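Local coordinates for protein glycoside Hydrolase (Bacteroides uniformis, PDB 5T99) that probably hydrolyses beta-galactosidic linkages in agarose-derived oligosaccharides, as a family 2 glycoside hydrolase that binds the sugar mimic galacto-isofagomine, at residues 111-116 against 154-159; 258-263 against 289-294; 728-733 against 789-794. One frame throughout, in Å; residues are numbered along the deposited sequence. Where two conformers were deposited one is given.

Read from the N terminus, the three contacts follow one another in series; none nests in or crosses another, and none touches another. Contact 1 closes a loop of 37 intervening residues in the N-terminal sugar-binding domain, joining the entrance of strand 114-118 to the exit of strand 146-153. Contact 2 closes 25 residues, bringing the loop after strand 245-255 against 289-294, the passage into the catalytic barrel; its centre lies about 39 Å from that of contact 1, on the opposite side of the chain's centre. Contact 3 spans 55 residues and pairs strands 730-738 and 787-793 of the C-terminal domain, its centre about 30 Å from that of contact 1.

Contact 1: 111-116 against 154-159; sequences MSEAKV and TPRDLS
E113 turns CG opposite its carbonyl carbon (chi1 -63°) and then bends at chi2 (-104°), while R156 runs extended from CG to NE; together these torsions set the E113 carboxylate against the R156 guanidinium. The contact lies at one end of the family 2 sugar-binding beta sandwich, where strand 114-118 begins beside its antiparallel neighbour 146-153 and the chain leaves the latter through T154. The salt bridge is short, E113 OE1 standing 2.7 Å from R156 NE. OE1 comes over one face of the guanidinium, and the two flat groups are 30° apart. A weak hydrogen bond from R156 NH1 to N382, whose amide also meets the D157 carbonyl, carries this edge of the sandwich onto the catalytic domain. Further along the same loop, R161 lines the galacto-isofagomine pocket.

Behind the ion pair the backbones join directly: T154 N donates to E113 O at 3.0 Å. Water 3 sits beside this link, taking a proton from K115 NZ, hydrogen-bonding T154 OG1 and giving a weak bond to E113 O, so that the E113 carbonyl has a backbone and a water partner. E113 CB packs 3.3 Å from T154 OG1. S112, preceded by a cis peptide bond, rests OG 3.6 Å from P155 CB and shares two waters with the far loop. Water 2 accepts from R156 N at 3.0 Å; water 1 lies 2.7 Å from S112 OG and donates to S159 OG, which in turn donates to R156 O at 2.8 Å.

Contact 2: 258-263 against 289-294; sequences NIWGQK and GIRKIC. With EDO (1,2-ethanediol), chain J.
G289 has no side chain where W260 CB approaches, and a beta carbon there would be tight against it. Beside this close passage a water bridges the backbones: water 4 accepts from I290 N and donates to N258 O, 2.7 Å away. The direct link is W260 N donating to I290 O at 2.8 Å. I290 O also takes a CA-H...O contact from I259 CA at 3.4 Å, so one carbonyl meets two successive residues.

This is the seam between the immunoglobulin-like sandwich domain of family 2 and the barrel that follows. W260 throws its indole anti to the backbone N (chi1 -178°), alongside R291 and pointing the same way; W260 CE3 lies 3.7 Å from R291 CG. R291 CG and CD pack against CE3, and the ring and guanidinium planes are 60° apart. G289 N donates to O2 of a 1,2-ethanediol, probably from the crystallisation liquor, at 3.1 Å, and C1 of that diol lies over one face of the R291 guanidinium.

W260 NE1 donates to D361 O, R291 NE to P407 O, and R291 NH1 weakly to V409 O. Both buried side chains thus pack apolar parts together while W260 NE1, R291 NE and, weakly, R291 NH1 are paired with main-chain carbonyls of the barrel domain.

Contact 3: 728-733 against 789-794; sequences KDLSYI and MLIVQS
S731 and V792 form a hydrogen-bonded antiparallel pair, each N donating to the other's O at 3.1 Å. The pair I733 and L790 does the same, with I733 N 2.8 Å from L790 O, and S794 N extends the ladder to D729 O. Between these rungs L730 faces Q793 and Y732 faces I791 as non-hydrogen-bonded pairs, where L730 CA offers a CA-H...O contact to V792 O at 3.2 Å. The strands, 161° apart in direction, are the two central strands of a four-stranded sheet in the C-terminal beta sandwich.

Apolar contacts divide by face. On one, I791 CG2 lies over a face of the Y732 ring and touches L730 CD2 at 3.9 Å, while I791 CD1 reaches Y732 CE1 at 3.5 Å; with an alanine in place of I791, a gap is likely to open between the tyrosine ring and L730. On the other face, I733 CD1 meets V792 CG2 at 4.2 Å, with I804 of strand 800-807 covering both.

M789 makes a Met-aromatic contact. Its chain starts anti to the backbone N (chi1 179°) and folds back, putting SD at the ring edge of Y732, 5.5 Å from the centroid; R332 adds a cation-pi contact to the same ring.

Contact 1: 111-116 against 154-159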
loop_
_atom_site.group_PDB
_atom_site.type_symbol
_atom_site.label_atom_id
_atom_site.label_comp_id
_atom_site.label_asym_id
_atom_site.label_seq_id
_atom_site.Cartn_x
_atom_site.Cartn_y
_atom_site.Cartn_z
ATOM N N MET A 111 9.509 13.298 3.551
ATOM C CA MET A 111 9.743 13.333 2.112
ATOM C C MET A 111 10.059 14.758 1.649
ATOM O O MET A 111 9.191 15.630 1.744
ATOM C CB MET A 111 8.483 12.826 1.405
ATOM C CG MET A 111 8.637 12.575 -0.084
ATOM S SD MET A 111 9.706 11.175 -0.473
ATOM C CE MET A 111 8.642 9.807 0.024
ATOM N N SER A 112 11.273 15.052 1.185
ATOM C CA SER A 112 12.486 14.243 1.320
ATOM C C SER A 112 13.602 15.232 1.649
ATOM O O SER A 112 13.316 16.421 1.832
ATOM C CB SER A 112 12.780 13.449 0.036
ATOM O OG SER A 112 12.664 14.244 -1.126
ATOM N N GLU A 113 14.845 14.755 1.767
ATOM C CA GLU A 113 15.998 15.604 2.088
ATOM C C GLU A 113 15.775 16.342 3.388
ATOM O O GLU A 113 15.620 17.570 3.411
ATOM C CB GLU A 113 16.265 16.587 0.958
ATOM C CG GLU A 113 16.643 15.919 -0.343
ATOM C CD GLU A 113 18.121 16.021 -0.650
ATOM O OE1 GLU A 113 18.429 16.206 -1.845
ATOM O OE2 GLU A 113 18.967 15.918 0.271
ATOM N N ALA A 114 15.719 15.573 4.468
ATOM C CA ALA A 114 15.448 16.129 5.780
ATOM C C ALA A 114 16.725 16.606 6.467
ATOM O O ALA A 114 17.771 15.951 6.389
ATOM C CB ALA A 114 14.729 15.115 6.657
ATOM N N LYS A 115 16.620 17.763 7.116
ATOM C CA LYS A 115 17.552 18.180 8.158
ATOM C C LYS A 115 16.735 18.413 9.436
ATOM O O LYS A 115 15.606 18.906 9.357
ATOM C CB LYS A 115 18.272 19.457 7.749
ATOM C CG LYS A 115 19.235 19.297 6.582
ATOM C CD LYS A 115 20.136 20.520 6.472
ATOM C CE LYS A 115 21.148 20.403 5.345
ATOM N NZ LYS A 115 20.502 20.630 4.027
ATOM N N VAL A 116 17.293 18.050 10.594
ATOM C CA VAL A 116 16.588 18.199 11.875
ATOM C C VAL A 116 17.468 18.875 12.923
ATOM O O VAL A 116 18.650 18.543 13.057
ATOM C CB VAL A 116 16.065 16.844 12.423
ATOM C CG1 VAL A 116 15.264 17.043 13.708
ATOM C CG2 VAL A 116 15.213 16.135 11.372
ATOM N N THR A 154 13.954 19.546 1.934
ATOM C CA THR A 154 14.285 20.193 0.657
ATOM C C THR A 154 14.130 19.222 -0.508
ATOM O O THR A 154 15.112 18.914 -1.194
ATOM C CB THR A 154 15.695 20.849 0.670
ATOM O OG1 THR A 154 16.687 19.905 1.084
ATOM C CG2 THR A 154 15.725 22.042 1.621
ATOM N N PRO A 155 12.892 18.737 -0.747
ATOM C CA PRO A 155 12.686 17.838 -1.881
ATOM C C PRO A 155 13.019 18.516 -3.209
ATOM O O PRO A 155 12.654 19.679 -3.417
ATOM C CB PRO A 155 11.191 17.500 -1.809
ATOM C CG PRO A 155 10.586 18.621 -1.035
ATOM C CD PRO A 155 11.631 18.984 -0.028
ATOM N N ARG A 156 13.705 17.780 -4.080
ATOM C CA ARG A 156 14.179 18.294 -5.359
ATOM C C ARG A 156 13.257 17.881 -6.486
ATOM O O ARG A 156 12.586 16.854 -6.407
ATOM C CB ARG A 156 15.573 17.753 -5.650
ATOM C CG ARG A 156 16.612 18.113 -4.606
ATOM C CD ARG A 156 17.991 17.680 -5.069
ATOM N NE ARG A 156 18.998 17.792 -4.015
ATOM C CZ ARG A 156 20.279 17.446 -4.149
ATOM N NH1 ARG A 156 20.733 16.966 -5.309
ATOM N NH2 ARG A 156 21.116 17.587 -3.118
ATOM N N ASP A 157 13.240 18.678 -7.552
ATOM C CA ASP A 157 12.519 18.292 -8.755
ATOM C C ASP A 157 13.316 17.166 -9.404
ATOM O O ASP A 157 14.522 17.052 -9.194
ATOM C CB ASP A 157 12.308 19.479 -9.727
ATOM C CG ASP A 157 11.110 19.260 -10.700
ATOM O OD1 ASP A 157 10.556 18.131 -10.802
ATOM O OD2 ASP A 157 10.713 20.237 -11.375
ATOM N N LEU A 158 12.618 16.321 -10.152
ATOM C CA LEU A 158 13.223 15.221 -10.898
ATOM C C LEU A 158 13.865 14.171 -9.977
ATOM O O LEU A 158 14.897 13.587 -10.306
ATOM C CB LEU A 158 14.218 15.770 -11.930
ATOM C CG LEU A 158 13.656 16.906 -12.799
ATOM C CD1 LEU A 158 14.756 17.619 -13.576
ATOM C CD2 LEU A 158 12.575 16.358 -13.725
ATOM N N SER A 159 13.225 13.944 -8.831
ATOM C CA SER A 159 13.701 13.007 -7.820
ATOM C C SER A 159 12.814 11.768 -7.674
ATOM O O SER A 159 13.102 10.898 -6.832
ATOM C CB SER A 159 13.792 13.723 -6.477
ATOM O OG SER A 159 12.510 14.089 -6.009
HETATM O O HOH W 1 11.060 13.695 -3.271
HETATM O O HOH W 2 14.632 15.054 -3.284
HETATM O O HOH W 3 18.504 18.653 3.156
#

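Contact 2: 258-263 against 289-294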
loop_
_atom_site.group_PDB
_atom_site.type_symbol
_atom_site.label_atom_id
_atom_site.label_comp_id
_atom_site.label_asym_id
_atom_site.label_seq_id
_atom_site.Cartn_x
_atom_site.Cartn_y
_atom_site.Cartn_z
ATOM N N ASN A 258 -1.863 -21.026 16.826
ATOM C CA ASN A 258 -2.737 -20.416 15.833
ATOM C C ASN A 258 -1.839 -19.973 14.681
ATOM O O ASN A 258 -1.045 -19.038 14.821
ATOM C CB ASN A 258 -3.488 -19.224 16.415
ATOM C CG ASN A 258 -4.380 -19.596 17.589
ATOM O OD1 ASN A 258 -4.284 -19.010 18.670
ATOM N ND2 ASN A 258 -5.251 -20.560 17.384
ATOM N N ILE A 259 -1.947 -20.685 13.561
ATOM C CA ILE A 259 -1.065 -20.486 12.410
ATOM C C ILE A 259 -1.547 -19.261 11.639
ATOM O O ILE A 259 -2.733 -19.171 11.311
ATOM C CB ILE A 259 -1.091 -21.712 11.459
ATOM C CG1 ILE A 259 -0.656 -23.003 12.176
ATOM C CG2 ILE A 259 -0.240 -21.473 10.217
ATOM C CD1 ILE A 259 0.785 -23.047 12.607
ATOM N N TRP A 260 -0.637 -18.326 11.365
ATOM C CA TRP A 260 -0.928 -17.194 10.474
ATOM C C TRP A 260 -1.017 -17.750 9.062
ATOM O O TRP A 260 -0.084 -18.423 8.584
ATOM C CB TRP A 260 0.148 -16.106 10.559
ATOM C CG TRP A 260 -0.101 -14.860 9.709
ATOM C CD1 TRP A 260 -0.637 -13.671 10.134
ATOM C CD2 TRP A 260 0.217 -14.677 8.318
ATOM N NE1 TRP A 260 -0.682 -12.773 9.097
ATOM C CE2 TRP A 260 -0.179 -13.362 7.970
ATOM C CE3 TRP A 260 0.781 -15.497 7.333
ATOM C CZ2 TRP A 260 -0.029 -12.843 6.676
ATOM C CZ3 TRP A 260 0.932 -14.988 6.041
ATOM C CH2 TRP A 260 0.527 -13.664 5.726
ATOM N N GLY A 261 -2.159 -17.506 8.424
ATOM C CA GLY A 261 -2.405 -17.916 7.038
ATOM C C GLY A 261 -3.327 -16.920 6.358
ATOM O O GLY A 261 -3.839 -16.019 7.003
ATOM N N GLN A 262 -3.544 -17.099 5.057
ATOM C CA GLN A 262 -4.288 -16.114 4.247
ATOM C C GLN A 262 -5.768 -16.053 4.609
ATOM O O GLN A 262 -6.333 -14.969 4.650
ATOM C CB GLN A 262 -4.087 -16.350 2.737
ATOM C CG GLN A 262 -2.613 -16.358 2.362
ATOM C CD GLN A 262 -2.319 -15.787 0.982
ATOM O OE1 GLN A 262 -2.508 -16.455 -0.033
ATOM N NE2 GLN A 262 -1.818 -14.558 0.945
ATOM N N LYS A 263 -6.377 -17.203 4.894
ATOM C CA LYS A 263 -7.770 -17.241 5.341
ATOM C C LYS A 263 -7.883 -16.802 6.797
ATOM O O LYS A 263 -8.810 -16.072 7.148
ATOM C CB LYS A 263 -8.373 -18.645 5.196
ATOM C CG LYS A 263 -8.424 -19.202 3.781
ATOM C CD LYS A 263 -9.248 -18.331 2.835
ATOM C CE LYS A 263 -8.357 -17.467 1.935
ATOM N NZ LYS A 263 -9.129 -16.493 1.108
ATOM N N GLY A 289 3.483 -13.094 13.724
ATOM C CA GLY A 289 2.684 -14.242 13.345
ATOM C C GLY A 289 3.518 -15.505 13.248
ATOM O O GLY A 289 4.757 -15.454 13.223
ATOM N N ILE A 290 2.818 -16.636 13.188
ATOM C CA ILE A 290 3.435 -17.948 13.137
ATOM C C ILE A 290 3.094 -18.623 11.806
ATOM O O ILE A 290 1.987 -19.143 11.608
ATOM C CB ILE A 290 2.999 -18.820 14.337
ATOM C CG1 ILE A 290 3.319 -18.093 15.653
ATOM C CG2 ILE A 290 3.674 -20.185 14.284
ATOM C CD1 ILE A 290 3.025 -18.883 16.923
ATOM N N ARG A 291 4.060 -18.602 10.898
ATOM C CA ARG A 291 3.937 -19.263 9.606
ATOM C C ARG A 291 5.327 -19.603 9.115
ATOM O O ARG A 291 6.291 -18.913 9.462
ATOM C CB ARG A 291 3.162 -18.391 8.585
ATOM C CG ARG A 291 3.963 -17.411 7.717
ATOM C CD ARG A 291 4.472 -16.240 8.515
ATOM N NE ARG A 291 5.320 -15.332 7.728
ATOM C CZ ARG A 291 6.651 -15.429 7.581
ATOM N NH1 ARG A 291 7.291 -14.512 6.865
ATOM N NH2 ARG A 291 7.358 -16.424 8.132
ATOM N N LYS A 292 5.415 -20.679 8.339
ATOM C CA LYS A 292 6.650 -21.054 7.660
ATOM C C LYS A 292 6.540 -20.721 6.173
ATOM O O LYS A 292 5.442 -20.753 5.582
ATOM C CB LYS A 292 7.014 -22.537 7.860
ATOM C CG LYS A 292 6.022 -23.558 7.316
ATOM C CD LYS A 292 6.411 -24.971 7.744
ATOM C CE LYS A 292 5.383 -26.025 7.338
ATOM N NZ LYS A 292 5.279 -27.146 8.316
ATOM N N ILE A 293 7.682 -20.358 5.595
ATOM C CA ILE A 293 7.782 -20.123 4.162
ATOM C C ILE A 293 8.968 -20.885 3.609
ATOM O O ILE A 293 9.939 -21.153 4.300
ATOM C CB ILE A 293 7.868 -18.624 3.787
ATOM C CG1 ILE A 293 9.022 -17.919 4.511
ATOM C CG2 ILE A 293 6.533 -17.937 4.057
ATOM C CD1 ILE A 293 9.497 -16.671 3.807
ATOM N N CYS A 294 8.872 -21.214 2.339
ATOM C CA CYS A 294 9.836 -22.085 1.699
ATOM C C CYS A 294 9.698 -21.871 0.195
ATOM O O CYS A 294 8.612 -21.579 -0.287
ATOM C CB CYS A 294 9.527 -23.540 2.081
ATOM S SG CYS A 294 10.888 -24.670 1.794
HETATM C C1 EDO J . 8.427 -13.590 11.366
HETATM O O1 EDO J . 9.661 -12.852 11.559
HETATM C C2 EDO J . 7.514 -13.555 12.597
HETATM O O2 EDO J . 6.258 -12.889 12.343
HETATM O O HOH W 4 0.090 -16.715 13.994
#

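Contact 3: 728-733 against 789-794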
loop_
_atom_site.group_PDB
_atom_site.type_symbol
_atom_site.label_atom_id
_atom_site.label_comp_id
_atom_site.label_asym_id
_atom_site.label_seq_id
_atom_site.Cartn_x
_atom_site.Cartn_y
_atom_site.Cartn_z
ATOM N N LYS A 728 -9.205 10.781 12.655
ATOM C CA LYS A 728 -8.468 10.185 11.533
ATOM C C LYS A 728 -9.343 9.298 10.624
ATOM O O LYS A 728 -9.138 9.257 9.402
ATOM C CB LYS A 728 -7.287 9.379 12.095
ATOM C CG LYS A 728 -6.539 10.106 13.209
ATOM C CD LYS A 728 -5.481 9.236 13.880
ATOM C CE LYS A 728 -6.092 8.190 14.809
ATOM N NZ LYS A 728 -5.060 7.379 15.520
ATOM N N ASP A 729 -10.309 8.603 11.220
ATOM C CA ASP A 729 -11.157 7.638 10.514
ATOM C C ASP A 729 -12.090 8.301 9.510
ATOM O O ASP A 729 -12.517 9.434 9.711
ATOM C CB ASP A 729 -11.983 6.867 11.555
ATOM C CG ASP A 729 -12.510 5.560 11.046
ATOM O OD1 ASP A 729 -12.078 5.091 9.958
ATOM O OD2 ASP A 729 -13.369 4.984 11.758
ATOM N N LEU A 730 -12.409 7.574 8.442
ATOM C CA LEU A 730 -13.068 8.128 7.267
ATOM C C LEU A 730 -14.312 7.343 6.906
ATOM O O LEU A 730 -14.362 6.141 7.123
ATOM C CB LEU A 730 -12.125 8.053 6.061
ATOM C CG LEU A 730 -10.715 8.629 6.185
ATOM C CD1 LEU A 730 -9.851 8.200 5.009
ATOM C CD2 LEU A 730 -10.768 10.146 6.281
ATOM N N SER A 731 -15.303 8.021 6.339
ATOM C CA SER A 731 -16.337 7.349 5.556
ATOM C C SER A 731 -16.139 7.744 4.105
ATOM O O SER A 731 -15.963 8.916 3.801
ATOM C CB SER A 731 -17.750 7.708 6.021
ATOM O OG SER A 731 -18.709 6.812 5.447
ATOM N N TYR A 732 -16.126 6.750 3.225
ATOM C CA TYR A 732 -16.059 6.947 1.774
ATOM C C TYR A 732 -17.475 6.832 1.197
ATOM O O TYR A 732 -18.024 5.725 1.081
ATOM C CB TYR A 732 -15.142 5.905 1.121
ATOM C CG TYR A 732 -13.665 6.203 1.254
ATOM C CD1 TYR A 732 -12.934 6.739 0.184
ATOM C CD2 TYR A 732 -12.988 5.944 2.444
ATOM C CE1 TYR A 732 -11.576 7.004 0.303
ATOM C CE2 TYR A 732 -11.630 6.208 2.568
ATOM C CZ TYR A 732 -10.927 6.732 1.500
ATOM O OH TYR A 732 -9.581 6.980 1.652
ATOM N N ILE A 733 -18.046 7.973 0.819
ATOM C CA ILE A 733 -19.426 8.037 0.335
ATOM C C ILE A 733 -19.447 8.120 -1.187
ATOM O O ILE A 733 -19.109 9.150 -1.762
ATOM C CB ILE A 733 -20.185 9.221 0.987
ATOM C CG1 ILE A 733 -20.208 9.056 2.514
ATOM C CG2 ILE A 733 -21.607 9.317 0.446
ATOM C CD1 ILE A 733 -20.479 10.336 3.286
ATOM N N MET A 789 -16.838 10.718 -5.516
ATOM C CA MET A 789 -16.588 10.131 -4.203
ATOM C C MET A 789 -16.302 11.226 -3.207
ATOM O O MET A 789 -15.368 12.002 -3.399
ATOM C CB MET A 789 -15.393 9.174 -4.289
ATOM C CG MET A 789 -14.991 8.497 -2.978
ATOM S SD MET A 789 -16.168 7.262 -2.406
ATOM C CE MET A 789 -16.024 6.041 -3.718
ATOM N N LEU A 790 -17.106 11.263 -2.147
ATOM C CA LEU A 790 -16.946 12.214 -1.061
ATOM C C LEU A 790 -16.278 11.495 0.100
ATOM O O LEU A 790 -16.653 10.374 0.431
ATOM C CB LEU A 790 -18.322 12.743 -0.618
ATOM C CG LEU A 790 -18.328 13.637 0.626
ATOM C CD1 LEU A 790 -17.599 14.935 0.337
ATOM C CD2 LEU A 790 -19.741 13.915 1.104
ATOM N N ILE A 791 -15.319 12.155 0.743
ATOM C CA ILE A 791 -14.632 11.574 1.892
ATOM C C ILE A 791 -14.835 12.477 3.100
ATOM O O ILE A 791 -14.440 13.630 3.085
ATOM C CB ILE A 791 -13.121 11.343 1.610
ATOM C CG1 ILE A 791 -12.938 10.494 0.342
ATOM C CG2 ILE A 791 -12.459 10.633 2.789
ATOM C CD1 ILE A 791 -11.520 10.444 -0.191
ATOM N N VAL A 792 -15.455 11.952 4.148
ATOM C CA VAL A 792 -15.586 12.701 5.399
ATOM C C VAL A 792 -14.749 12.050 6.491
ATOM O O VAL A 792 -14.333 10.916 6.350
ATOM C CB VAL A 792 -17.063 12.904 5.834
ATOM C CG1 VAL A 792 -17.829 13.639 4.743
ATOM C CG2 VAL A 792 -17.755 11.590 6.208
ATOM N N GLN A 793 -14.499 12.807 7.557
ATOM C CA GLN A 793 -13.611 12.418 8.639
ATOM C C GLN A 793 -14.178 12.852 9.979
ATOM O O GLN A 793 -14.719 13.942 10.092
ATOM C CB GLN A 793 -12.254 13.076 8.446
ATOM C CG GLN A 793 -11.176 12.583 9.402
ATOM C CD GLN A 793 -9.789 13.014 8.972
ATOM O OE1 GLN A 793 -8.929 12.183 8.664
ATOM N NE2 GLN A 793 -9.562 14.313 8.954
ATOM N N SER A 794 -14.026 12.013 11.000
ATOM C CA SER A 794 -14.454 12.381 12.350
ATOM C C SER A 794 -13.609 13.532 12.921
ATOM O O SER A 794 -12.529 13.839 12.414
ATOM C CB SER A 794 -14.398 11.166 13.291
ATOM O OG SER A 794 -13.077 10.658 13.395
#